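Local structure of probable thiosulfate sulfurtransferase (Thermus thermophilus, 2EG4) at residues A[169-182]-A[199-211]. The protein probably transfers sulfur from thiosulfate to cyanide, as rhodaneses generally do, and binds a zinc ion. Sequence-based numbering, arbitrary orientation.
Sequences FLSPEGLLERLGLQ and VAFFVLRSLGVRA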
ATOM      1  N   PHE A 169       2.531 -10.055 -10.558  1.00 31.62           N
ATOM      2  CA  PHE A 169       1.202  -9.717 -10.075  1.00 31.98           C
ATOM      3  C   PHE A 169       0.359  -8.948 -11.082  1.00 33.87           C
ATOM      4  O   PHE A 169      -0.849  -8.803 -10.898  1.00 33.91           O
ATOM      5  CB  PHE A 169       1.325  -8.938  -8.760  1.00 31.06           C
ATOM      6  CG  PHE A 169       1.873  -9.766  -7.637  1.00 26.48           C
ATOM      7  CD1 PHE A 169       1.016 -10.501  -6.823  1.00 27.16           C
ATOM      8  CD2 PHE A 169       3.248  -9.879  -7.444  1.00 25.89           C
ATOM      9  CE1 PHE A 169       1.520 -11.346  -5.832  1.00 27.89           C
ATOM     10  CE2 PHE A 169       3.761 -10.712  -6.460  1.00 22.69           C
ATOM     11  CZ  PHE A 169       2.892 -11.449  -5.654  1.00 23.77           C
ATOM     12  N   LEU A 170       0.994  -8.474 -12.149  1.00 33.72           N
ATOM     13  CA  LEU A 170       0.284  -7.714 -13.174  1.00 36.87           C
ATOM     14  C   LEU A 170      -0.418  -8.625 -14.178  1.00 38.47           C
ATOM     15  O   LEU A 170      -1.136  -8.160 -15.062  1.00 35.98           O
ATOM     16  CB  LEU A 170       1.257  -6.775 -13.883  1.00 34.87           C
ATOM     17  CG  LEU A 170       2.053  -5.893 -12.918  1.00 37.64           C
ATOM     18  CD1 LEU A 170       2.967  -4.989 -13.714  1.00 38.61           C
ATOM     19  CD2 LEU A 170       1.111  -5.061 -12.036  1.00 37.16           C
ATOM     20  N   SER A 171      -0.197  -9.926 -14.037  1.00 38.49           N
ATOM     21  CA  SER A 171      -0.829 -10.911 -14.892  1.00 42.36           C
ATOM     22  C   SER A 171      -1.571 -11.862 -13.967  1.00 43.24           C
ATOM     23  O   SER A 171      -1.154 -13.002 -13.756  1.00 43.00           O
ATOM     24  CB  SER A 171       0.224 -11.658 -15.711  1.00 44.90           C
ATOM     25  OG  SER A 171       0.842 -10.777 -16.632  1.00 46.65           O
ATOM     26  N   PRO A 172      -2.693 -11.392 -13.399  1.00 44.77           N
ATOM     27  CA  PRO A 172      -3.565 -12.118 -12.470  1.00 46.33           C
ATOM     28  C   PRO A 172      -4.108 -13.473 -12.923  1.00 48.57           C
ATOM     29  O   PRO A 172      -4.261 -14.383 -12.104  1.00 48.62           O
ATOM     30  CB  PRO A 172      -4.681 -11.112 -12.188  1.00 45.61           C
ATOM     31  CG  PRO A 172      -4.735 -10.311 -13.442  1.00 45.69           C
ATOM     32  CD  PRO A 172      -3.276 -10.080 -13.724  1.00 44.64           C
ATOM     33  N   GLU A 173      -4.412 -13.612 -14.211  1.00 48.98           N
ATOM     34  CA  GLU A 173      -4.936 -14.880 -14.707  1.00 49.60           C
ATOM     35  C   GLU A 173      -3.876 -15.963 -14.520  1.00 47.93           C
ATOM     36  O   GLU A 173      -2.774 -15.869 -15.065  1.00 45.59           O
ATOM     37  CB  GLU A 173      -5.327 -14.765 -16.188  1.00 53.24           C
ATOM     38  CG  GLU A 173      -6.154 -15.950 -16.697  1.00 58.39           C
ATOM     39  CD  GLU A 173      -6.692 -15.745 -18.107  1.00 61.38           C
ATOM     40  OE1 GLU A 173      -7.470 -16.607 -18.575  1.00 62.69           O
ATOM     41  OE2 GLU A 173      -6.339 -14.728 -18.745  1.00 63.37           O
ATOM     42  N   GLY A 174      -4.212 -16.977 -13.725  1.00 45.97           N
ATOM     43  CA  GLY A 174      -3.284 -18.065 -13.470  1.00 45.97           C
ATOM     44  C   GLY A 174      -2.138 -17.741 -12.519  1.00 44.68           C
ATOM     45  O   GLY A 174      -1.208 -18.539 -12.367  1.00 44.78           O
ATOM     46  N   LEU A 175      -2.199 -16.581 -11.870  1.00 42.18           N
ATOM     47  CA  LEU A 175      -1.149 -16.173 -10.942  1.00 40.62           C
ATOM     48  C   LEU A 175      -0.998 -17.105  -9.741  1.00 38.75           C
ATOM     49  O   LEU A 175       0.101 -17.556  -9.436  1.00 38.63           O
ATOM     50  CB  LEU A 175      -1.406 -14.747 -10.442  1.00 41.01           C
ATOM     51  CG  LEU A 175      -0.402 -14.209  -9.421  1.00 40.34           C
ATOM     52  CD1 LEU A 175       1.004 -14.203 -10.032  1.00 39.70           C
ATOM     53  CD2 LEU A 175      -0.820 -12.810  -8.984  1.00 38.73           C
ATOM     54  N   LEU A 176      -2.102 -17.381  -9.054  1.00 38.79           N
ATOM     55  CA  LEU A 176      -2.059 -18.253  -7.887  1.00 39.06           C
ATOM     56  C   LEU A 176      -1.467 -19.606  -8.254  1.00 41.89           C
ATOM     57  O   LEU A 176      -0.788 -20.250  -7.445  1.00 40.55           O
ATOM     58  CB  LEU A 176      -3.463 -18.439  -7.311  1.00 37.91           C
ATOM     59  CG  LEU A 176      -4.191 -17.142  -6.959  1.00 37.85           C
ATOM     60  CD1 LEU A 176      -5.400 -17.464  -6.096  1.00 38.78           C
ATOM     61  CD2 LEU A 176      -3.243 -16.208  -6.218  1.00 35.63           C
ATOM     62  N   GLU A 177      -1.727 -20.033  -9.486  1.00 43.16           N
ATOM     63  CA  GLU A 177      -1.209 -21.303  -9.964  1.00 45.08           C
ATOM     64  C   GLU A 177       0.299 -21.203 -10.129  1.00 43.30           C
ATOM     65  O   GLU A 177       1.037 -22.058  -9.651  1.00 44.38           O
ATOM     66  CB  GLU A 177      -1.865 -21.681 -11.296  1.00 48.40           C
ATOM     67  CG  GLU A 177      -3.381 -21.863 -11.221  1.00 54.10           C
ATOM     68  CD  GLU A 177      -4.158 -20.568 -11.432  1.00 58.73           C
ATOM     69  OE1 GLU A 177      -4.064 -19.649 -10.587  1.00 58.28           O
ATOM     70  OE2 GLU A 177      -4.869 -20.475 -12.460  1.00 61.08           O
ATOM     71  N   ARG A 178       0.766 -20.158 -10.801  1.00 43.05           N
ATOM     72  CA  ARG A 178       2.201 -19.993 -10.991  1.00 42.73           C
ATOM     73  C   ARG A 178       2.918 -19.777  -9.660  1.00 41.73           C
ATOM     74  O   ARG A 178       4.098 -20.106  -9.519  1.00 40.77           O
ATOM     75  CB  ARG A 178       2.488 -18.823 -11.940  1.00 45.58           C
ATOM     76  CG  ARG A 178       2.112 -19.105 -13.403  1.00 48.49           C
ATOM     77  CD  ARG A 178       2.631 -18.023 -14.348  1.00 48.67           C
ATOM     78  NE  ARG A 178       1.994 -16.730 -14.114  1.00 50.38           N
ATOM     79  CZ  ARG A 178       0.732 -16.447 -14.420  1.00 51.38           C
ATOM     80  NH1 ARG A 178      -0.039 -17.366 -14.984  1.00 52.15           N
ATOM     81  NH2 ARG A 178       0.238 -15.245 -14.156  1.00 51.98           N
ATOM     82  N   LEU A 179       2.211 -19.228  -8.677  1.00 39.54           N
ATOM     83  CA  LEU A 179       2.825 -18.982  -7.375  1.00 39.50           C
ATOM     84  C   LEU A 179       2.611 -20.155  -6.424  1.00 39.18           C
ATOM     85  O   LEU A 179       3.240 -20.235  -5.372  1.00 39.55           O
ATOM     86  CB  LEU A 179       2.261 -17.703  -6.749  1.00 38.71           C
ATOM     87  CG  LEU A 179       2.638 -16.359  -7.381  1.00 38.22           C
ATOM     88  CD1 LEU A 179       1.887 -15.238  -6.659  1.00 38.25           C
ATOM     89  CD2 LEU A 179       4.135 -16.137  -7.289  1.00 40.78           C
ATOM     90  N   GLY A 180       1.716 -21.062  -6.796  1.00 40.03           N
ATOM     91  CA  GLY A 180       1.456 -22.207  -5.945  1.00 39.17           C
ATOM     92  C   GLY A 180       0.675 -21.839  -4.696  1.00 38.87           C
ATOM     93  O   GLY A 180       0.868 -22.434  -3.636  1.00 37.86           O
ATOM     94  N   LEU A 181      -0.203 -20.850  -4.818  1.00 36.94           N
ATOM     95  CA  LEU A 181      -1.025 -20.423  -3.697  1.00 38.16           C
ATOM     96  C   LEU A 181      -2.462 -20.807  -3.996  1.00 40.31           C
ATOM     97  O   LEU A 181      -2.765 -21.325  -5.066  1.00 40.48           O
ATOM     98  CB  LEU A 181      -0.941 -18.900  -3.516  1.00 37.18           C
ATOM     99  CG  LEU A 181       0.455 -18.288  -3.414  1.00 35.36           C
ATOM    100  CD1 LEU A 181       0.340 -16.770  -3.424  1.00 34.70           C
ATOM    101  CD2 LEU A 181       1.146 -18.772  -2.149  1.00 30.51           C
ATOM    102  N   GLN A 182      -3.350 -20.547  -3.047  1.00 41.43           N
ATOM    103  CA  GLN A 182      -4.758 -20.841  -3.241  1.00 43.59           C
ATOM    104  C   GLN A 182      -5.587 -19.964  -2.326  1.00 41.39           C
ATOM    105  O   GLN A 182      -5.106 -19.493  -1.295  1.00 41.34           O
ATOM    106  CB  GLN A 182      -5.042 -22.320  -2.965  1.00 47.03           C
ATOM    107  CG  GLN A 182      -4.626 -22.793  -1.598  1.00 49.25           C
ATOM    108  CD  GLN A 182      -4.695 -24.301  -1.486  1.00 53.67           C
ATOM    109  OE1 GLN A 182      -5.760 -24.901  -1.661  1.00 54.05           O
ATOM    110  NE2 GLN A 182      -3.556 -24.927  -1.202  1.00 52.78           N
ATOM    111  N   VAL A 199       0.833  -3.267  -3.753  1.00 17.40           N
ATOM    112  CA  VAL A 199       0.241  -3.638  -5.038  1.00 18.57           C
ATOM    113  C   VAL A 199      -0.068  -5.135  -5.005  1.00 21.01           C
ATOM    114  O   VAL A 199      -1.158  -5.565  -5.362  1.00 22.20           O
ATOM    115  CB  VAL A 199       1.203  -3.351  -6.225  1.00 16.12           C
ATOM    116  CG1 VAL A 199       0.544  -3.844  -7.542  1.00 18.95           C
ATOM    117  CG2 VAL A 199       1.469  -1.860  -6.357  1.00 15.40           C
ATOM    118  N   ALA A 200       0.902  -5.923  -4.558  1.00 22.15           N
ATOM    119  CA  ALA A 200       0.713  -7.380  -4.483  1.00 19.24           C
ATOM    120  C   ALA A 200      -0.380  -7.715  -3.480  1.00 21.39           C
ATOM    121  O   ALA A 200      -1.143  -8.679  -3.664  1.00 21.92           O
ATOM    122  CB  ALA A 200       2.013  -8.035  -4.099  1.00 17.92           C
ATOM    123  N   PHE A 201      -0.467  -6.902  -2.425  1.00 17.93           N
ATOM    124  CA  PHE A 201      -1.466  -7.064  -1.380  1.00 19.82           C
ATOM    125  C   PHE A 201      -2.854  -6.998  -2.012  1.00 23.14           C
ATOM    126  O   PHE A 201      -3.650  -7.920  -1.857  1.00 23.74           O
ATOM    127  CB  PHE A 201      -1.294  -5.956  -0.317  1.00 16.70           C
ATOM    128  CG  PHE A 201      -2.432  -5.853   0.677  1.00 22.94           C
ATOM    129  CD1 PHE A 201      -2.439  -6.612   1.843  1.00 19.70           C
ATOM    130  CD2 PHE A 201      -3.472  -4.959   0.461  1.00 19.35           C
ATOM    131  CE1 PHE A 201      -3.456  -6.483   2.783  1.00 19.90           C
ATOM    132  CE2 PHE A 201      -4.512  -4.821   1.401  1.00 23.44           C
ATOM    133  CZ  PHE A 201      -4.498  -5.588   2.566  1.00 24.53           C
ATOM    134  N   PHE A 202      -3.145  -5.918  -2.736  1.00 21.64           N
ATOM    135  CA  PHE A 202      -4.456  -5.787  -3.371  1.00 22.51           C
ATOM    136  C   PHE A 202      -4.759  -6.819  -4.451  1.00 22.09           C
ATOM    137  O   PHE A 202      -5.904  -7.278  -4.563  1.00 23.27           O
ATOM    138  CB  PHE A 202      -4.632  -4.371  -3.929  1.00 19.47           C
ATOM    139  CG  PHE A 202      -4.875  -3.358  -2.869  1.00 17.55           C
ATOM    140  CD1 PHE A 202      -6.050  -3.401  -2.118  1.00 22.33           C
ATOM    141  CD2 PHE A 202      -3.916  -2.392  -2.576  1.00 23.36           C
ATOM    142  CE1 PHE A 202      -6.266  -2.503  -1.087  1.00 23.56           C
ATOM    143  CE2 PHE A 202      -4.121  -1.489  -1.548  1.00 17.94           C
ATOM    144  CZ  PHE A 202      -5.298  -1.540  -0.796  1.00 24.18           C
ATOM    145  N   VAL A 203      -3.753  -7.192  -5.233  1.00 20.86           N
ATOM    146  CA  VAL A 203      -3.950  -8.184  -6.279  1.00 21.98           C
ATOM    147  C   VAL A 203      -4.286  -9.522  -5.640  1.00 23.65           C
ATOM    148  O   VAL A 203      -5.279 -10.167  -6.003  1.00 25.98           O
ATOM    149  CB  VAL A 203      -2.682  -8.376  -7.139  1.00 20.75           C
ATOM    150  CG1 VAL A 203      -2.864  -9.584  -8.090  1.00 20.65           C
ATOM    151  CG2 VAL A 203      -2.409  -7.113  -7.942  1.00 23.21           C
ATOM    152  N   LEU A 204      -3.463  -9.936  -4.677  1.00 23.29           N
ATOM    153  CA  LEU A 204      -3.683 -11.214  -4.016  1.00 22.88           C
ATOM    154  C   LEU A 204      -5.043 -11.260  -3.328  1.00 25.70           C
ATOM    155  O   LEU A 204      -5.747 -12.269  -3.409  1.00 26.09           O
ATOM    156  CB  LEU A 204      -2.569 -11.496  -3.001  1.00 21.56           C
ATOM    157  CG  LEU A 204      -1.208 -11.868  -3.593  1.00 22.77           C
ATOM    158  CD1 LEU A 204      -0.172 -12.020  -2.496  1.00 27.14           C
ATOM    159  CD2 LEU A 204      -1.334 -13.183  -4.369  1.00 24.80           C
ATOM    160  N   ARG A 205      -5.409 -10.181  -2.643  1.00 24.08           N
ATOM    161  CA  ARG A 205      -6.691 -10.133  -1.953  1.00 27.35           C
ATOM    162  C   ARG A 205      -7.843 -10.299  -2.935  1.00 28.98           C
ATOM    163  O   ARG A 205      -8.840 -10.971  -2.629  1.00 28.60           O
ATOM    164  CB  ARG A 205      -6.831  -8.817  -1.168  1.00 30.02           C
ATOM    165  CG  ARG A 205      -5.981  -8.804   0.100  1.00 31.23           C
ATOM    166  CD  ARG A 205      -6.820  -8.672   1.354  1.00 37.63           C
ATOM    167  NE  ARG A 205      -6.081  -9.083   2.548  1.00 39.79           N
ATOM    168  CZ  ARG A 205      -6.593  -9.110   3.773  1.00 40.67           C
ATOM    169  NH1 ARG A 205      -7.858  -8.743   3.977  1.00 40.65           N
ATOM    170  NH2 ARG A 205      -5.843  -9.499   4.797  1.00 40.63           N
ATOM    171  N   SER A 206      -7.707  -9.713  -4.119  1.00 28.12           N
ATOM    172  CA  SER A 206      -8.764  -9.825  -5.116  1.00 31.86           C
ATOM    173  C   SER A 206      -8.869 -11.260  -5.628  1.00 34.32           C
ATOM    174  O   SER A 206      -9.902 -11.646  -6.177  1.00 36.67           O
ATOM    175  CB  SER A 206      -8.518  -8.884  -6.294  1.00 30.45           C
ATOM    176  OG  SER A 206      -7.486  -9.360  -7.142  1.00 32.85           O
ATOM    177  N   LEU A 207      -7.807 -12.046  -5.462  1.00 32.91           N
ATOM    178  CA  LEU A 207      -7.830 -13.435  -5.909  1.00 32.70           C
ATOM    179  C   LEU A 207      -8.204 -14.360  -4.758  1.00 34.10           C
ATOM    180  O   LEU A 207      -8.167 -15.581  -4.899  1.00 35.09           O
ATOM    181  CB  LEU A 207      -6.479 -13.838  -6.503  1.00 28.81           C
ATOM    182  CG  LEU A 207      -6.113 -13.104  -7.801  1.00 30.43           C
ATOM    183  CD1 LEU A 207      -4.659 -13.367  -8.165  1.00 30.88           C
ATOM    184  CD2 LEU A 207      -7.060 -13.548  -8.928  1.00 33.20           C
ATOM    185  N   GLY A 208      -8.546 -13.770  -3.615  1.00 31.66           N
ATOM    186  CA  GLY A 208      -8.965 -14.561  -2.472  1.00 32.53           C
ATOM    187  C   GLY A 208      -7.901 -14.980  -1.477  1.00 31.31           C
ATOM    188  O   GLY A 208      -8.207 -15.678  -0.506  1.00 32.04           O
ATOM    189  N   VAL A 209      -6.661 -14.563  -1.714  1.00 31.00           N
ATOM    190  CA  VAL A 209      -5.551 -14.895  -0.821  1.00 29.43           C
ATOM    191  C   VAL A 209      -5.503 -13.923   0.357  1.00 28.69           C
ATOM    192  O   VAL A 209      -5.695 -12.725   0.184  1.00 27.70           O
ATOM    193  CB  VAL A 209      -4.214 -14.836  -1.586  1.00 28.97           C
ATOM    194  CG1 VAL A 209      -3.049 -14.896  -0.615  1.00 31.09           C
ATOM    195  CG2 VAL A 209      -4.147 -15.989  -2.585  1.00 34.16           C
ATOM    196  N   ARG A 210      -5.260 -14.444   1.557  1.00 27.68           N
ATOM    197  CA  ARG A 210      -5.195 -13.592   2.737  1.00 27.68           C
ATOM    198  C   ARG A 210      -3.810 -12.959   2.855  1.00 25.18           C
ATOM    199  O   ARG A 210      -2.978 -13.333   3.701  1.00 24.45           O
ATOM    200  CB  ARG A 210      -5.544 -14.406   3.984  1.00 30.45           C
ATOM    201  CG  ARG A 210      -7.020 -14.842   4.004  1.00 33.60           C
ATOM    202  CD  ARG A 210      -7.330 -15.796   5.152  1.00 35.64           C
ATOM    203  NE  ARG A 210      -8.686 -16.330   5.053  1.00 40.13           N
ATOM    204  CZ  ARG A 210      -9.085 -17.468   5.617  1.00 39.54           C
ATOM    205  NH1 ARG A 210      -8.228 -18.197   6.324  1.00 35.62           N
ATOM    206  NH2 ARG A 210     -10.333 -17.890   5.461  1.00 39.91           N
ATOM    207  N   ALA A 211      -3.560 -11.993   1.986  1.00 23.75           N
ATOM    208  CA  ALA A 211      -2.278 -11.298   1.987  1.00 22.08           C
ATOM    209  C   ALA A 211      -2.230 -10.195   3.060  1.00 22.24           C
ATOM    210  O   ALA A 211      -3.217  -9.515   3.310  1.00 21.92           O
ATOM    211  CB  ALA A 211      -2.019 -10.702   0.611  1.00 23.41           C
TER
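Phe169 lays its ring against Ala200 and Leu204 where, in the second rhodanese-like domain, the short helix 175-179 and the loop before it pack on helix 195-206, which leads into the edge strand 210-213 of its four-stranded parallel sheet. No hydrogen bond joins segments 169-182 and 199-211; the contact is apolar. Ala200 CB sits over the middle of one ring face, 3.6 Å from the Phe169 centroid and 6° off its normal, a CH-pi contact. At the ring edge, Phe169 CE1 meets Leu204 CG at 3.6 Å, with Leu204 CD2 in the ring plane. Val203 CG1, near the edge of the ring, also lies 3.5 Å from the backbone Phe169 O. An alanine in place of Phe169 would probably open a gap against helix 195-206 and strip the Ala200 methyl and the Leu204 isobutyl group of their aromatic partner.

Leu176 carries the far end of the contact. Its CB bears CG anti to the carbonyl carbon (chi1 -55°), which sends the branches toward Leu207 and Val209, just after the end of helix 195-206. CG rests near Leu207 CB and CD1; CD1 lies 3.6 Å from Leu207 O; CD2 inserts among Leu207 CD1, Leu204 CD2 and Val209 CG2, the last at 3.8 Å. Leu176 and Leu207 run past each other in opposite directions. Leu175 crosses Val203 and Leu207 at about a right angle, its CD2 touching both.

Both helices end in Schellman motifs, with Gly180 and Gly208 at positive phi, so the backbone turns off, after Gly180 into the loop at Leu181 and after Gly208 toward strand 210-213. Leu181 and Val209 then reach Val187 of strand 186-190, tying the pair of segments to the sheet. In the second of these turns, Leu204 O accepts from two amides approaching opposite faces of its carbonyl plane: Leu207 N at 2.9 Å and Val209 N at 3.0 Å.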